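PDB 3V0D: voltage-sensor containing phosphatase from Ciona intestinalis, which probably dephosphorylates membrane phosphoinositides under the control of an attached voltage sensor, using a phosphatase domain and a C2 domain that resemble those of PTEN. Local coordinates for residues 54-57 / 58-62; 138-141 / 142-146. The protein carries 1 engineered substitution. One frame throughout, in Å; residues are numbered along the deposited sequence.

Overall arrangement
Both interactions lie within the tensin-type phosphatase region, interaction 1 within one helix and interaction 2 at the end of another and in the turn that follows. Interaction 1 takes up most of helix 52-62, which lies against strands 23-25, 27-29 and 34-41; its centre is about 29 Å from that of the chain. Interaction 2 spans the C-terminal end of helix 131-143 and the turn beyond it, packed between helices 100-115, 150-161 and 176-191. The two centres are 25 Å apart and the nearest atoms about 13 Å, without touching. Helix 131-143 follows the phosphate-binding loop after strand 121-125. The phosphate beside interaction 2 lies at the other end of this helix, bound by Lys146 and His33, and probably comes from the crystallisation liquor.

Interaction 1: residues 54-57 / 58-62; sequences EVSR and FFKTK
Thr61 grips the carbonyl oxygen of Arg57 twice: its OG1 donates to Arg57 O at 2.7 Å, and its backbone N reaches the same Arg57 O at 3.0 Å. The two donors arrive from opposite faces of the carbonyl plane. With OG1 set beside its own backbone N (chi1 -59°), the threonine hydroxyl is folded back onto the preceding turn. OG1 also accepts a hydrogen bond from a water, which itself accepts one from Arg57 NH2 at 2.8 Å and so ties the guanidinium to the hydroxyl. The other edge of that guanidinium is docked side-on against the carboxylate of Glu54, NE meeting Glu54 OE2 and NH1 meeting Glu54 OE1, both at 2.9 Å. Both oxygens lie close to the guanidinium plane; OE1 uses its syn lone pair, while OE2 is met on its syn side but 28° out of the carboxylate plane. The bend at chi3 of Arg57 (73°) turns its head back toward Glu54. Main-chain bonds from Phe58, Phe59 and Lys60 to the carbonyls four residues earlier complete regular alpha-helical pairing. The helix is amphipathic, with Glu54, Arg57, Lys60 and Thr61 on the outward side and Val55, Phe58 and Phe59 turned into the phosphatase domain. There Val55 CG1 lies in the plane of the Phe59 ring at its edge, 3.8 Å from Phe59 CE2, while Phe58 CD2 stands over the centre of one face of that ring. Lys62 CG in turn sits above the centre of one face of Phe58. Tyr18 and Phe23 meet the Phe58 ring edge-to-face, and Phe59 packs on Ile35 and Met37 of strand 34-41. Lys60 lays CG 3.3 Å from Ser56 O before its amine bonds to Lys82 O.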
ATOM      1  N   GLU A  54      21.876  -0.612 -18.146  1.00 22.15           N
ATOM      2  CA  GLU A  54      22.556  -1.567 -17.282  1.00 22.16           C
ATOM      3  C   GLU A  54      21.605  -2.616 -16.707  1.00 21.12           C
ATOM      4  O   GLU A  54      21.953  -3.780 -16.593  1.00 21.38           O
ATOM      5  CB  GLU A  54      23.302  -0.838 -16.154  1.00 22.41           C
ATOM      6  CG  GLU A  54      24.588  -0.174 -16.630  1.00 26.29           C
ATOM      7  CD  GLU A  54      25.567  -1.222 -17.096  1.00 28.80           C
ATOM      8  OE1 GLU A  54      26.150  -1.902 -16.227  1.00 31.86           O
ATOM      9  OE2 GLU A  54      25.707  -1.414 -18.324  1.00 30.85           O
ATOM     10  N   VAL A  55      20.387  -2.214 -16.363  1.00 20.12           N
ATOM     11  CA  VAL A  55      19.415  -3.170 -15.838  1.00 19.46           C
ATOM     12  C   VAL A  55      19.018  -4.166 -16.927  1.00 19.48           C
ATOM     13  O   VAL A  55      18.959  -5.382 -16.686  1.00 19.74           O
ATOM     14  CB  VAL A  55      18.172  -2.448 -15.264  1.00 19.05           C
ATOM     15  CG1 VAL A  55      17.194  -3.451 -14.644  1.00 19.41           C
ATOM     16  CG2 VAL A  55      18.594  -1.439 -14.202  1.00 19.90           C
ATOM     17  N   SER A  56      18.779  -3.667 -18.134  1.00 20.77           N
ATOM     18  CA  SER A  56      18.402  -4.581 -19.206  1.00 21.60           C
ATOM     19  C   SER A  56      19.566  -5.514 -19.568  1.00 21.89           C
ATOM     20  O   SER A  56      19.356  -6.716 -19.778  1.00 21.80           O
ATOM     21  CB  SER A  56      17.819  -3.867 -20.402  0.69 23.23           C
ATOM     22  OG  SER A  56      18.755  -2.945 -20.882  0.69 23.43           O
ATOM     23  N   ARG A  57      20.791  -4.982 -19.584  1.00 22.33           N
ATOM     24  CA  ARG A  57      21.982  -5.821 -19.762  1.00 23.36           C
ATOM     25  C   ARG A  57      22.089  -6.909 -18.690  1.00 22.95           C
ATOM     26  O   ARG A  57      22.429  -8.048 -18.986  1.00 23.48           O
ATOM     27  CB  ARG A  57      23.257  -4.956 -19.799  1.00 23.79           C
ATOM     28  CG  ARG A  57      24.536  -5.714 -20.157  1.00 26.17           C
ATOM     29  CD  ARG A  57      25.716  -4.774 -20.343  1.00 28.47           C
ATOM     30  NE  ARG A  57      26.233  -4.209 -19.095  1.00 29.41           N
ATOM     31  CZ  ARG A  57      27.142  -4.802 -18.318  1.00 29.70           C
ATOM     32  NH1 ARG A  57      27.571  -4.196 -17.213  1.00 31.33           N
ATOM     33  NH2 ARG A  57      27.626  -6.000 -18.642  1.00 31.73           N
ATOM     34  N   PHE A  58      21.815  -6.546 -17.436  1.00 21.87           N
ATOM     35  CA  PHE A  58      21.845  -7.505 -16.347  1.00 21.85           C
ATOM     36  C   PHE A  58      20.934  -8.697 -16.628  1.00 21.71           C
ATOM     37  O   PHE A  58      21.344  -9.850 -16.509  1.00 22.44           O
ATOM     38  CB  PHE A  58      21.439  -6.804 -15.038  1.00 21.71           C
ATOM     39  CG  PHE A  58      21.395  -7.716 -13.830  1.00 22.30           C
ATOM     40  CD1 PHE A  58      22.506  -7.832 -12.990  1.00 25.92           C
ATOM     41  CD2 PHE A  58      20.252  -8.481 -13.541  1.00 21.92           C
ATOM     42  CE1 PHE A  58      22.466  -8.674 -11.882  1.00 27.33           C
ATOM     43  CE2 PHE A  58      20.216  -9.342 -12.440  1.00 23.61           C
ATOM     44  CZ  PHE A  58      21.325  -9.440 -11.606  1.00 26.80           C
ATOM     45  N   PHE A  59      19.683  -8.416 -16.972  1.00 20.75           N
ATOM     46  CA  PHE A  59      18.724  -9.499 -17.186  1.00 20.83           C
ATOM     47  C   PHE A  59      19.017 -10.353 -18.405  1.00 21.55           C
ATOM     48  O   PHE A  59      18.927 -11.578 -18.347  1.00 22.23           O
ATOM     49  CB  PHE A  59      17.294  -8.952 -17.150  1.00 19.79           C
ATOM     50  CG  PHE A  59      16.872  -8.661 -15.753  1.00 18.84           C
ATOM     51  CD1 PHE A  59      16.506  -9.720 -14.916  1.00 19.87           C
ATOM     52  CD2 PHE A  59      16.908  -7.368 -15.238  1.00 19.06           C
ATOM     53  CE1 PHE A  59      16.198  -9.500 -13.594  1.00 19.75           C
ATOM     54  CE2 PHE A  59      16.599  -7.139 -13.910  1.00 18.40           C
ATOM     55  CZ  PHE A  59      16.237  -8.211 -13.081  1.00 19.52           C
ATOM     56  N   LYS A  60      19.418  -9.706 -19.489  1.00 22.61           N
ATOM     57  CA  LYS A  60      19.765 -10.439 -20.699  1.00 24.40           C
ATOM     58  C   LYS A  60      20.998 -11.323 -20.496  1.00 24.71           C
ATOM     59  O   LYS A  60      21.106 -12.396 -21.110  1.00 26.80           O
ATOM     60  CB  LYS A  60      19.993  -9.461 -21.838  1.00 24.68           C
ATOM     61  CG  LYS A  60      18.706  -8.817 -22.286  1.00 28.07           C
ATOM     62  CD  LYS A  60      18.948  -7.852 -23.409  1.00 30.73           C
ATOM     63  CE  LYS A  60      17.724  -7.001 -23.674  1.00 32.92           C
ATOM     64  NZ  LYS A  60      18.147  -5.665 -24.210  1.00 34.76           N
ATOM     65  N   THR A  61      21.917 -10.883 -19.637  1.00 25.17           N
ATOM     66  CA  THR A  61      23.168 -11.600 -19.364  1.00 26.74           C
ATOM     67  C   THR A  61      22.983 -12.726 -18.357  1.00 26.45           C
ATOM     68  O   THR A  61      23.462 -13.844 -18.571  1.00 27.48           O
ATOM     69  CB  THR A  61      24.262 -10.625 -18.833  1.00 27.18           C
ATOM     70  OG1 THR A  61      24.497  -9.611 -19.811  1.00 29.86           O
ATOM     71  CG2 THR A  61      25.594 -11.362 -18.530  1.00 29.28           C
ATOM     72  N   LYS A  62      22.293 -12.424 -17.261  1.00 25.54           N
ATOM     73  CA  LYS A  62      22.192 -13.338 -16.133  1.00 25.61           C
ATOM     74  C   LYS A  62      21.005 -14.288 -16.203  1.00 23.40           C
ATOM     75  O   LYS A  62      21.032 -15.379 -15.600  1.00 24.17           O
ATOM     76  CB  LYS A  62      22.128 -12.558 -14.818  1.00 26.41           C
ATOM     77  CG  LYS A  62      23.343 -11.695 -14.493  1.00 30.46           C
ATOM     78  CD  LYS A  62      24.531 -12.516 -14.108  1.00 34.29           C
ATOM     79  CE  LYS A  62      25.598 -11.657 -13.446  1.00 36.85           C
ATOM     80  NZ  LYS A  62      26.785 -12.498 -13.158  1.00 39.01           N
TER
HETATM   81  O   HOH W   1      26.948  -8.303 -20.120  1.00 42.97           O

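Interaction 2: residues 138-141 / 142-146. With PO4 (phosphate ion), chain D.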
ATOM      1  N   SER A 138       5.909  -9.742  -1.034  1.00 14.35           N
ATOM      2  CA  SER A 138       5.432 -10.500   0.118  1.00 14.54           C
ATOM      3  C   SER A 138       4.217 -11.336  -0.249  1.00 14.56           C
ATOM      4  O   SER A 138       4.087 -12.475   0.179  1.00 15.17           O
ATOM      5  CB  SER A 138       5.114  -9.558   1.285  1.00 15.11           C
ATOM      6  OG  SER A 138       6.266  -8.856   1.706  1.00 16.21           O
ATOM      7  N   SER A 139       3.321 -10.776  -1.061  1.00 14.48           N
ATOM      8  CA  SER A 139       2.166 -11.546  -1.520  1.00 14.76           C
ATOM      9  C   SER A 139       2.633 -12.754  -2.344  1.00 14.54           C
ATOM     10  O   SER A 139       2.088 -13.858  -2.182  1.00 14.77           O
ATOM     11  CB  SER A 139       1.228 -10.654  -2.341  1.00 14.71           C
ATOM     12  OG  SER A 139       0.667  -9.621  -1.546  1.00 15.38           O
ATOM     13  N   TRP A 140       3.597 -12.549  -3.242  1.00 14.63           N
ATOM     14  CA  TRP A 140       4.124 -13.677  -4.028  1.00 14.86           C
ATOM     15  C   TRP A 140       4.711 -14.766  -3.141  1.00 14.74           C
ATOM     16  O   TRP A 140       4.488 -15.941  -3.379  1.00 15.19           O
ATOM     17  CB  TRP A 140       5.143 -13.192  -5.063  1.00 15.38           C
ATOM     18  CG  TRP A 140       5.807 -14.352  -5.717  1.00 15.17           C
ATOM     19  CD1 TRP A 140       7.093 -14.800  -5.494  1.00 16.33           C
ATOM     20  CD2 TRP A 140       5.207 -15.299  -6.591  1.00 16.09           C
ATOM     21  NE1 TRP A 140       7.328 -15.949  -6.202  1.00 17.13           N
ATOM     22  CE2 TRP A 140       6.180 -16.285  -6.870  1.00 16.80           C
ATOM     23  CE3 TRP A 140       3.944 -15.414  -7.163  1.00 16.78           C
ATOM     24  CZ2 TRP A 140       5.923 -17.372  -7.696  1.00 19.39           C
ATOM     25  CZ3 TRP A 140       3.687 -16.501  -7.983  1.00 19.96           C
ATOM     26  CH2 TRP A 140       4.675 -17.456  -8.246  1.00 20.50           C
ATOM     27  N   LEU A 141       5.472 -14.371  -2.113  1.00 15.09           N
ATOM     28  CA  LEU A 141       6.081 -15.354  -1.235  1.00 16.36           C
ATOM     29  C   LEU A 141       5.050 -16.176  -0.489  1.00 15.49           C
ATOM     30  O   LEU A 141       5.271 -17.363  -0.244  1.00 16.74           O
ATOM     31  CB  LEU A 141       7.055 -14.682  -0.276  1.00 17.66           C
ATOM     32  CG  LEU A 141       8.270 -14.068  -0.942  1.00 20.70           C
ATOM     33  CD1 LEU A 141       9.045 -13.213   0.060  1.00 24.63           C
ATOM     34  CD2 LEU A 141       9.151 -15.144  -1.637  1.00 24.09           C
ATOM     35  N   LEU A 142       3.917 -15.560  -0.139  1.00 15.58           N
ATOM     36  CA  LEU A 142       2.790 -16.288   0.425  1.00 16.12           C
ATOM     37  C   LEU A 142       2.214 -17.257  -0.605  1.00 15.94           C
ATOM     38  O   LEU A 142       1.939 -18.423  -0.306  1.00 16.86           O
ATOM     39  CB  LEU A 142       1.680 -15.334   0.867  1.00 17.01           C
ATOM     40  CG  LEU A 142       1.928 -14.519   2.115  1.00 18.78           C
ATOM     41  CD1 LEU A 142       0.821 -13.485   2.298  1.00 20.39           C
ATOM     42  CD2 LEU A 142       2.066 -15.424   3.343  1.00 21.37           C
ATOM     43  N   GLU A 143       1.982 -16.770  -1.824  1.00 15.98           N
ATOM     44  CA  GLU A 143       1.442 -17.645  -2.886  1.00 16.42           C
ATOM     45  C   GLU A 143       2.353 -18.849  -3.121  1.00 16.66           C
ATOM     46  O   GLU A 143       1.873 -19.970  -3.314  1.00 18.40           O
ATOM     47  CB  GLU A 143       1.286 -16.860  -4.185  1.00 17.01           C
ATOM     48  CG  GLU A 143       0.792 -17.763  -5.327  1.00 17.49           C
ATOM     49  CD  GLU A 143      -0.541 -18.443  -5.053  1.00 19.46           C
ATOM     50  OE1 GLU A 143      -0.823 -19.493  -5.692  1.00 22.37           O
ATOM     51  OE2 GLU A 143      -1.299 -17.946  -4.202  1.00 21.35           O
ATOM     52  N   ASP A 144       3.658 -18.615  -3.111  1.00 16.76           N
ATOM     53  CA  ASP A 144       4.627 -19.643  -3.409  1.00 18.71           C
ATOM     54  C   ASP A 144       4.871 -20.563  -2.227  1.00 18.29           C
ATOM     55  O   ASP A 144       5.595 -21.533  -2.355  1.00 22.12           O
ATOM     56  CB  ASP A 144       5.937 -18.971  -3.841  1.00 20.14           C
ATOM     57  CG  ASP A 144       6.812 -19.861  -4.708  1.00 23.16           C
ATOM     58  OD1 ASP A 144       8.045 -19.724  -4.582  1.00 25.74           O
ATOM     59  OD2 ASP A 144       6.275 -20.672  -5.510  1.00 27.19           O
ATOM     60  N   GLY A 145       4.290 -20.272  -1.069  1.00 17.79           N
ATOM     61  CA  GLY A 145       4.313 -21.176   0.075  1.00 19.17           C
ATOM     62  C   GLY A 145       5.519 -21.078   0.979  1.00 17.95           C
ATOM     63  O   GLY A 145       5.626 -21.856   1.901  1.00 19.33           O
ATOM     64  N   LYS A 146       6.408 -20.121   0.726  1.00 18.27           N
ATOM     65  CA  LYS A 146       7.594 -19.952   1.568  1.00 19.20           C
ATOM     66  C   LYS A 146       7.235 -19.526   2.986  1.00 18.47           C
ATOM     67  O   LYS A 146       7.955 -19.856   3.946  1.00 18.79           O
ATOM     68  CB  LYS A 146       8.579 -18.982   0.907  1.00 20.15           C
ATOM     69  CG  LYS A 146       9.349 -19.732  -0.221  1.00 27.14           C
ATOM     70  CD  LYS A 146      10.180 -18.901  -1.144  1.00 28.40           C
ATOM     71  CE  LYS A 146      10.989 -19.806  -2.078  1.00 29.05           C
ATOM     72  NZ  LYS A 146      10.194 -20.792  -2.854  1.00 27.78           N
TER
HETATM   73  P   PO4 D   3      12.851 -21.607  -5.568  0.85 22.01           P
HETATM   74  O1  PO4 D   3      11.687 -21.827  -6.504  0.85 28.19           O
HETATM   75  O2  PO4 D   3      13.947 -22.548  -6.033  0.85 28.46           O
HETATM   76  O3  PO4 D   3      13.282 -20.164  -5.734  0.85 24.70           O
HETATM   77  O4  PO4 D   3      12.445 -21.907  -4.162  0.85 25.27           O
HETATM   78  O   HOH W   2       9.372 -18.051  -6.249  1.00 20.75           O
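Leu141 and Lys146 meet where the helix stops: the leucine carbonyl O receives a weak bond from Lys146 N at 3.1 Å, and Leu141 CD2 touches Lys146 CD at 3.9 Å. Leu141 also rests against Tyr156 of helix 150-161. Trp140, one residue earlier, swings its indole along the helix (CG anti to N, chi1 172°) to meet Asp144. Asp144 CB lies over one face of the ring, toward the rim, and the carboxylate is tilted only 21° from the indole plane. A water in the ring plane joins the two, accepting a hydrogen bond from Trp140 NE1 at 2.9 Å and donating one to Asp144 OD1 at 2.7 Å. Lys146 NZ reaches OD1 from above the carboxylate plane as a salt bridge, and donates to phosphate O4 at 2.8 Å. Leu142 places CG 3.5 Å from Ser138 O and packs on Val182 of helix 176-191. Gly145, at positive phi, donates its N to Leu142 O; together with the Lys146–Leu141 backbone bond, its conformation marks a Schellman motif closing the helix that follows the phosphatase P-loop.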